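Local coordinates for glycoside hydrolase family 61 (Trichoderma reesei QM6a, PDB 5O2X), which probably cleaves cellulose oxidatively as a copper-dependent lytic polysaccharide monooxygenase of family AA9, in a catalytic domain extended by a stretch once predicted to be linker, at residues W13-D18 against P29-W34; K64-V69 against N179-G184; P85-I90 against A161-G166. All coordinates share one frame; numbering follows the deposited sequence.

Contact 1. Residues W13-D18 against P29-W34; sequences WYQAYD and PIVVGW. With MAN (alpha-D-mannopyranose), chain P; MAN (alpha-D-mannopyranose), chain R.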
# COMPACT_ATOMS: atom_id res chain seq x y z
N TRP A 13 2.60 -10.72 13.89
CA TRP A 13 3.65 -10.03 13.18
C TRP A 13 4.21 -10.94 12.05
O TRP A 13 4.55 -12.10 12.30
CB TRP A 13 4.78 -9.74 14.17
CG TRP A 13 5.93 -8.86 13.74
CD1 TRP A 13 6.10 -7.56 14.08
CD2 TRP A 13 7.12 -9.24 13.04
NE1 TRP A 13 7.30 -7.11 13.62
CE2 TRP A 13 7.98 -8.12 13.02
CE3 TRP A 13 7.58 -10.44 12.50
CZ2 TRP A 13 9.27 -8.17 12.42
CZ3 TRP A 13 8.87 -10.47 11.95
CH2 TRP A 13 9.66 -9.37 11.93
N TYR A 14 4.35 -10.34 10.88
CA TYR A 14 5.02 -10.95 9.72
C TYR A 14 6.16 -10.07 9.27
O TYR A 14 5.98 -8.86 9.07
CB TYR A 14 4.07 -11.11 8.52
CG TYR A 14 2.96 -12.11 8.74
CD1 TYR A 14 1.82 -11.76 9.43
CD2 TYR A 14 3.07 -13.40 8.24
CE1 TYR A 14 0.78 -12.69 9.63
CE2 TYR A 14 2.08 -14.34 8.45
CZ TYR A 14 0.93 -13.98 9.14
OH TYR A 14 -0.05 -14.92 9.32
N GLN A 15 7.30 -10.69 9.01
CA GLN A 15 8.42 -9.99 8.42
C GLN A 15 8.05 -9.55 7.01
O GLN A 15 7.59 -10.36 6.20
CB GLN A 15 9.61 -10.93 8.37
CG GLN A 15 10.93 -10.30 7.94
CD GLN A 15 12.09 -11.29 7.99
OE1 GLN A 15 11.92 -12.49 7.88
NE2 GLN A 15 13.29 -10.76 8.11
N ALA A 16 8.27 -8.29 6.69
CA ALA A 16 8.04 -7.82 5.33
C ALA A 16 9.30 -8.02 4.47
O ALA A 16 10.35 -8.42 4.98
CB ALA A 16 7.64 -6.34 5.35
N TYR A 17 9.18 -7.75 3.18
CA TYR A 17 10.40 -7.68 2.37
C TYR A 17 11.21 -6.47 2.78
O TYR A 17 10.66 -5.39 2.91
CB TYR A 17 10.06 -7.61 0.88
CG TYR A 17 11.29 -7.66 0.03
CD1 TYR A 17 11.97 -8.86 -0.12
CD2 TYR A 17 11.85 -6.52 -0.57
CE1 TYR A 17 13.14 -8.93 -0.84
CE2 TYR A 17 13.03 -6.59 -1.29
CZ TYR A 17 13.69 -7.79 -1.39
OH TYR A 17 14.87 -7.83 -2.08
N ASP A 18 12.51 -6.64 2.99
CA ASP A 18 13.38 -5.52 3.36
C ASP A 18 14.36 -5.27 2.23
O ASP A 18 15.36 -5.98 2.10
CB ASP A 18 14.13 -5.81 4.64
CG ASP A 18 14.98 -4.64 5.09
OD1 ASP A 18 15.07 -3.66 4.32
OD2 ASP A 18 15.57 -4.72 6.20
N PRO A 29 14.91 -14.79 3.21
CA PRO A 29 13.75 -15.61 3.56
C PRO A 29 12.57 -15.38 2.64
O PRO A 29 12.41 -14.32 2.06
CB PRO A 29 13.43 -15.18 4.99
CG PRO A 29 13.87 -13.75 5.01
CD PRO A 29 15.12 -13.71 4.20
N ILE A 30 11.69 -16.39 2.61
CA ILE A 30 10.39 -16.26 1.98
C ILE A 30 9.50 -15.45 2.92
O ILE A 30 9.31 -15.83 4.09
CB ILE A 30 9.81 -17.63 1.69
CG1 ILE A 30 10.68 -18.37 0.68
CG2 ILE A 30 8.36 -17.48 1.21
CD1 ILE A 30 10.29 -19.82 0.49
N VAL A 31 8.92 -14.38 2.38
CA VAL A 31 8.11 -13.45 3.17
C VAL A 31 6.85 -13.09 2.40
O VAL A 31 6.70 -13.43 1.22
CB VAL A 31 8.90 -12.18 3.55
CG1 VAL A 31 10.02 -12.51 4.51
CG2 VAL A 31 9.43 -11.46 2.33
N VAL A 32 5.93 -12.40 3.10
CA VAL A 32 4.66 -12.02 2.49
C VAL A 32 4.75 -10.79 1.64
O VAL A 32 3.84 -10.51 0.86
CB VAL A 32 3.57 -11.86 3.58
CG1 VAL A 32 3.34 -13.14 4.31
CG2 VAL A 32 3.87 -10.72 4.52
N GLY A 33 5.83 -10.00 1.77
CA GLY A 33 6.05 -8.83 0.95
C GLY A 33 6.76 -9.17 -0.34
O GLY A 33 7.67 -10.02 -0.35
N TRP A 34 6.36 -8.52 -1.44
CA TRP A 34 7.00 -8.78 -2.73
C TRP A 34 8.47 -8.35 -2.72
O TRP A 34 8.89 -7.42 -2.04
CB TRP A 34 6.23 -8.06 -3.83
CG TRP A 34 4.93 -8.75 -4.20
CD1 TRP A 34 4.02 -9.31 -3.36
CD2 TRP A 34 4.49 -9.02 -5.54
NE1 TRP A 34 3.02 -9.91 -4.10
CE2 TRP A 34 3.30 -9.78 -5.44
CE3 TRP A 34 5.03 -8.77 -6.81
CZ2 TRP A 34 2.64 -10.29 -6.54
CZ3 TRP A 34 4.35 -9.27 -7.90
CH2 TRP A 34 3.19 -10.03 -7.77
C1 MAN P . 7.57 -12.58 17.09
C2 MAN P . 7.16 -11.64 18.19
C3 MAN P . 7.18 -10.24 17.55
C4 MAN P . 8.50 -9.92 16.87
C5 MAN P . 8.85 -10.98 15.87
C6 MAN P . 10.21 -10.74 15.24
O2 MAN P . 8.09 -11.82 19.27
O3 MAN P . 7.02 -9.31 18.58
O4 MAN P . 8.57 -8.64 16.30
O5 MAN P . 8.84 -12.21 16.58
O6 MAN P . 10.63 -11.96 14.60
C1 MAN R . 0.13 -18.72 6.32
C2 MAN R . 0.38 -18.06 7.65
C3 MAN R . 0.32 -19.05 8.78
C4 MAN R . -0.96 -19.89 8.69
C5 MAN R . -1.15 -20.49 7.31
C6 MAN R . -2.50 -21.18 7.17
O2 MAN R . -0.65 -17.05 7.80
O3 MAN R . 0.39 -18.37 10.03
O4 MAN R . -0.90 -20.95 9.64
O5 MAN R . -1.07 -19.47 6.30
O6 MAN R . -2.64 -21.78 5.90
O HOH W 1 6.40 -12.79 6.01
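Tyr14 and Val32 meet at about a right angle, ring carbon CD2 of Tyr14 lying 3.9 Å from CG1 of Val32. The torsion of Tyr14 sets CG opposite the carbonyl carbon (chi1 -67°), and its ring reaches past Val32 to a mannose, where Tyr14 OH and mannose O2 share a hydrogen bond of 2.7 Å. At Gln15, where strand 12-15 ends, the backbone does the work. The carbonyl O of Gln15 rests 3.5 Å from Val31 CB and receives a hydrogen bond of 2.7 Å from a water, which in turn accepts one of 3.0 Å from Val32 N. Beyond Ala16, the Tyr17 backbone N sits 3.8 Å from CG2 of Val31, a methyl that also lies at the edge of the Tyr17 ring. Tyr17 CB presses against the carbonyl O of Trp34 at 3.2 Å. With CG set anti to N (chi1 -175°), the ring leads away from 29-34 and meets Phe22 at a steep angle. Gly33 fits tightly here, since a beta carbon on it would run into Tyr17 N. The two valines pack against tyrosine side chains and backbone, while one water joins two backbone groups too far apart to bond directly; strand 12-15 of the five-stranded sheet is thus tied to the loop leading on to helix 53-56 mainly by packing, with water carrying the polar part.

Contact 2. Residues K64-V69 against N179-G184; sequences KGHASV and NIAVSG. With MAN (alpha-D-mannopyranose), chain R.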
# COMPACT_ATOMS: atom_id res chain seq x y z
N LYS A 64 6.78 -15.17 -2.17
CA LYS A 64 6.70 -16.62 -2.35
C LYS A 64 5.92 -17.31 -1.24
O LYS A 64 5.84 -18.54 -1.20
CB LYS A 64 8.11 -17.23 -2.52
CG LYS A 64 8.79 -16.83 -3.81
CD LYS A 64 9.97 -17.73 -4.19
CE LYS A 64 10.65 -17.27 -5.46
NZ LYS A 64 11.85 -18.12 -5.73
N GLY A 65 5.31 -16.53 -0.36
CA GLY A 65 4.33 -17.05 0.58
C GLY A 65 3.28 -15.98 0.87
O GLY A 65 3.30 -14.90 0.29
N HIS A 66 2.37 -16.32 1.80
CA HIS A 66 1.24 -15.45 2.07
C HIS A 66 0.85 -15.48 3.54
O HIS A 66 1.22 -16.40 4.29
CB HIS A 66 0.03 -15.82 1.20
CG HIS A 66 -0.44 -17.21 1.38
ND1 HIS A 66 -0.00 -18.23 0.57
CD2 HIS A 66 -1.22 -17.79 2.33
CE1 HIS A 66 -0.52 -19.37 0.99
NE2 HIS A 66 -1.26 -19.14 2.05
N ALA A 67 0.08 -14.47 3.93
CA ALA A 67 -0.51 -14.41 5.25
C ALA A 67 -1.98 -14.77 5.18
O ALA A 67 -2.73 -14.18 4.40
CB ALA A 67 -0.39 -13.01 5.86
N SER A 68 -2.42 -15.72 6.00
CA SER A 68 -3.84 -16.11 6.00
C SER A 68 -4.58 -15.21 6.98
O SER A 68 -4.20 -15.16 8.13
CB SER A 68 -3.93 -17.62 6.32
OG SER A 68 -3.42 -18.41 5.27
N VAL A 69 -5.66 -14.55 6.52
CA VAL A 69 -6.44 -13.63 7.29
C VAL A 69 -7.92 -13.90 7.11
O VAL A 69 -8.36 -14.60 6.17
CB VAL A 69 -6.18 -12.22 6.84
CG1 VAL A 69 -4.70 -11.98 6.77
CG2 VAL A 69 -6.80 -11.94 5.51
N ASN A 179 1.07 -10.59 -0.10
CA ASN A 179 0.12 -11.66 -0.42
C ASN A 179 -0.71 -12.04 0.80
O ASN A 179 -0.14 -12.40 1.84
CB ASN A 179 0.86 -12.93 -0.87
CG ASN A 179 1.55 -12.80 -2.19
OD1 ASN A 179 1.32 -11.88 -2.98
ND2 ASN A 179 2.38 -13.82 -2.46
N ILE A 180 -2.03 -12.03 0.64
CA ILE A 180 -2.92 -12.51 1.67
C ILE A 180 -3.86 -13.59 1.12
O ILE A 180 -4.20 -13.60 -0.08
CB ILE A 180 -3.70 -11.35 2.37
CG1 ILE A 180 -4.67 -10.65 1.45
CG2 ILE A 180 -2.74 -10.40 3.02
CD1 ILE A 180 -5.55 -9.62 2.12
N ALA A 181 -4.32 -14.45 2.02
CA ALA A 181 -5.33 -15.47 1.71
C ALA A 181 -6.47 -15.20 2.67
O ALA A 181 -6.29 -15.33 3.88
CB ALA A 181 -4.75 -16.86 1.92
N VAL A 182 -7.63 -14.84 2.13
CA VAL A 182 -8.77 -14.37 2.92
C VAL A 182 -9.85 -15.45 3.02
O VAL A 182 -10.28 -15.99 2.00
CB VAL A 182 -9.40 -13.13 2.28
CG1 VAL A 182 -10.65 -12.67 3.05
CG2 VAL A 182 -8.37 -12.00 2.23
N SER A 183 -10.31 -15.70 4.25
CA SER A 183 -11.52 -16.52 4.46
C SER A 183 -12.62 -15.62 4.95
O SER A 183 -12.37 -14.58 5.54
CB SER A 183 -11.31 -17.59 5.52
OG SER A 183 -10.98 -16.95 6.73
N GLY A 184 -13.89 -15.99 4.74
CA GLY A 184 -15.03 -15.20 5.25
C GLY A 184 -16.41 -15.62 4.74
O GLY A 184 -16.50 -16.50 3.91
C1 MAN R . 0.13 -18.72 6.32
C2 MAN R . 0.38 -18.06 7.65
C3 MAN R . 0.32 -19.05 8.78
C4 MAN R . -0.96 -19.89 8.69
C5 MAN R . -1.15 -20.49 7.31
C6 MAN R . -2.50 -21.18 7.17
O2 MAN R . -0.65 -17.05 7.80
O3 MAN R . 0.39 -18.37 10.03
O4 MAN R . -0.90 -20.95 9.64
O5 MAN R . -1.07 -19.47 6.30
O6 MAN R . -2.64 -21.78 5.90
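Strand 67-70 pairs in parallel with the end of strand 172-183. Ala67 N donates to Asn179 O (2.9 Å), Ala67 O accepts from Ala181 N, Val69 N donates to Ala181 O (2.8 Å) and Val69 O accepts from Ser183 N, the staggered pattern of parallel strands. Ahead of the strand, Asn179 ND2 reaches Gly65 O at 3.1 Å along a bent path (142° at the hydrogen), coming from above the carbonyl plane, while OD1 receives Trp34 NE1. With an alanine here, Trp34 NE1 and Gly65 O would probably lose these partners and the turn before the strand could shift. In the beta-sandwich of AA9 enzymes one face of this pair looks inward: Val69 CG2 meets Val182 CG2 at 3.6 Å beside Ile180, and Ala67 and Val69 pack on Ile9 of strand 3-9. The other face carries Ser68 and Ala181, the His66 ring beside them. His66 has CG between its backbone N and carbonyl carbon (chi1 59°), which brings CD2 to 3.7 Å from Ala181 CB while ND1 is hydrogen-bonded to Glu102 OE2. Ser68 grips a mannose of the protein's own glycan through its backbone N, almost straight to O2 (2.9 Å, 178°), and through OG to O5.

Contact 3. Residues P85-I90 against A161-G166; sequences PHPGPI and ALHSAG. With CU (copper (II) ion), chain S; SO4 (sulfate ion), chain T.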
# COMPACT_ATOMS: atom_id res chain seq x y z
N PRO A 85 9.21 11.02 6.08
CA PRO A 85 9.61 12.43 5.95
C PRO A 85 8.70 13.33 5.15
O PRO A 85 9.01 14.51 5.10
CB PRO A 85 11.02 12.33 5.32
CG PRO A 85 10.94 11.10 4.47
CD PRO A 85 10.11 10.14 5.27
N HIS A 86 7.70 12.84 4.44
CA HIS A 86 7.03 13.63 3.42
C HIS A 86 5.50 13.76 3.63
O HIS A 86 4.87 12.84 4.10
CB HIS A 86 7.19 13.02 2.03
CG HIS A 86 8.60 12.69 1.64
ND1 HIS A 86 9.60 13.61 1.66
CD2 HIS A 86 9.14 11.56 1.15
CE1 HIS A 86 10.70 13.04 1.17
NE2 HIS A 86 10.47 11.79 0.87
N PRO A 87 4.92 14.87 3.16
CA PRO A 87 3.46 15.05 3.17
C PRO A 87 2.79 14.37 1.97
O PRO A 87 3.24 14.51 0.84
CB PRO A 87 3.32 16.57 3.04
CG PRO A 87 4.51 16.99 2.20
CD PRO A 87 5.61 16.09 2.69
N GLY A 88 1.69 13.68 2.25
CA GLY A 88 0.85 13.20 1.18
C GLY A 88 -0.16 12.17 1.64
O GLY A 88 -0.26 11.83 2.82
N PRO A 89 -0.94 11.66 0.67
CA PRO A 89 -2.02 10.71 0.95
C PRO A 89 -1.52 9.28 1.10
O PRO A 89 -0.40 8.93 0.72
CB PRO A 89 -2.88 10.83 -0.32
CG PRO A 89 -1.88 11.08 -1.41
CD PRO A 89 -0.89 12.04 -0.74
N ILE A 90 -2.42 8.46 1.64
CA ILE A 90 -2.18 7.02 1.82
C ILE A 90 -3.40 6.29 1.28
O ILE A 90 -4.55 6.68 1.57
CB ILE A 90 -1.94 6.68 3.31
CG1 ILE A 90 -0.65 7.35 3.77
CG2 ILE A 90 -1.86 5.17 3.50
CD1 ILE A 90 -0.37 7.23 5.25
N ALA A 161 4.11 10.92 -1.88
CA ALA A 161 4.70 12.13 -1.37
C ALA A 161 4.53 13.24 -2.38
O ALA A 161 4.83 13.08 -3.57
CB ALA A 161 6.17 11.92 -1.09
N LEU A 162 4.07 14.41 -1.87
CA LEU A 162 3.68 15.52 -2.70
C LEU A 162 4.55 16.77 -2.52
O LEU A 162 4.21 17.81 -3.10
CB LEU A 162 2.21 15.87 -2.47
CG LEU A 162 1.21 14.77 -2.79
CD1 LEU A 162 -0.19 15.25 -2.43
CD2 LEU A 162 1.28 14.32 -4.26
N HIS A 163 5.61 16.70 -1.73
CA HIS A 163 6.42 17.90 -1.50
C HIS A 163 7.05 18.47 -2.77
O HIS A 163 7.31 19.67 -2.84
CB HIS A 163 7.51 17.59 -0.48
CG HIS A 163 8.37 16.44 -0.86
ND1 HIS A 163 7.88 15.15 -0.96
CD2 HIS A 163 9.67 16.41 -1.23
CE1 HIS A 163 8.87 14.38 -1.36
NE2 HIS A 163 9.97 15.10 -1.52
N SER A 164 7.25 17.65 -3.79
CA SER A 164 7.84 18.06 -5.09
C SER A 164 6.86 17.90 -6.22
O SER A 164 7.22 18.03 -7.38
CB SER A 164 9.15 17.28 -5.37
OG SER A 164 10.13 17.69 -4.42
N ALA A 165 5.57 17.71 -5.90
CA ALA A 165 4.55 17.38 -6.91
C ALA A 165 4.03 18.55 -7.68
O ALA A 165 3.23 18.37 -8.61
CB ALA A 165 3.44 16.63 -6.25
N GLY A 166 4.50 19.77 -7.38
CA GLY A 166 4.07 20.92 -8.16
C GLY A 166 4.63 20.98 -9.54
O GLY A 166 4.09 21.72 -10.37
CU CU S . 11.73 10.45 0.25
S SO4 T . 13.62 14.70 -1.84
O1 SO4 T . 13.58 16.04 -1.21
O2 SO4 T . 14.83 14.75 -2.69
O3 SO4 T . 13.64 13.65 -0.79
O4 SO4 T . 12.44 14.47 -2.60
O HOH W 2 13.43 11.22 1.77
O HOH W 3 12.02 11.64 -1.37
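The imidazoles of His86 and His163 lie in an offset stack, almost parallel (7° between planes) with centroids 3.9 Å apart. His163 CE1 sits above the rim of the His86 ring, 3.2 Å from His86 ND1, while Pro85 CG lies over the centre of the opposite face, so His86 is sandwiched; sulfate O3 lies at the edge of the His86 ring, near its plane. The far face of His163 meets Ser164 CB near its rim, and at its edge, in plane, come Ala161 CB and a sulfate oxygen: His163 NE2 donates to sulfate O4 at 2.8 Å in a nearly straight bond (166°). The sulfate, probably from the crystallisation liquor, is also held by Gln172. His163 has its CG between the backbone N and the carbonyl carbon (chi1 57°), which stands the ring up from the type I turn Leu162-Ala165 against His86. Between the backbones, Leu162 N donates to Pro87 O at 2.8 Å, and Leu162 CD1 packs on Pro89 CD at 3.7 Å. His86 CB also touches Ala161 CB at 3.5 Å. Copper is bound by His86 NE2 at 1.9 Å and by two waters, the nearer of which, 2.0 Å from the metal, also donates to sulfate O3. His86 and the methylated N-terminal histidine Xaa1 form the histidine brace characteristic of lytic polysaccharide monooxygenases, with Tyr174 also at the copper site.

Overall arrangement
Contacts 1 and 2 adjoin, their centres about 13 Å apart: a backbone hydrogen bond joins Asn179 N to Val32 O, and both contacts touch the same mannose. Along the chain contact 1 closes before contact 2 opens. It starts from strand 12-15 of the five-stranded sheet, whereas contact 2 lies in the other sheet, so together they join the two layers of the sandwich. Contact 3 lies on the opposite side of the chain's centre, about 26 Å from contact 1 and 31 Å from contact 2 between centres, nested in sequence within the span contact 2 closes. Strands 151-161 and 172-183 run between, placing the copper site at the end of the fold away from contacts 1 and 2.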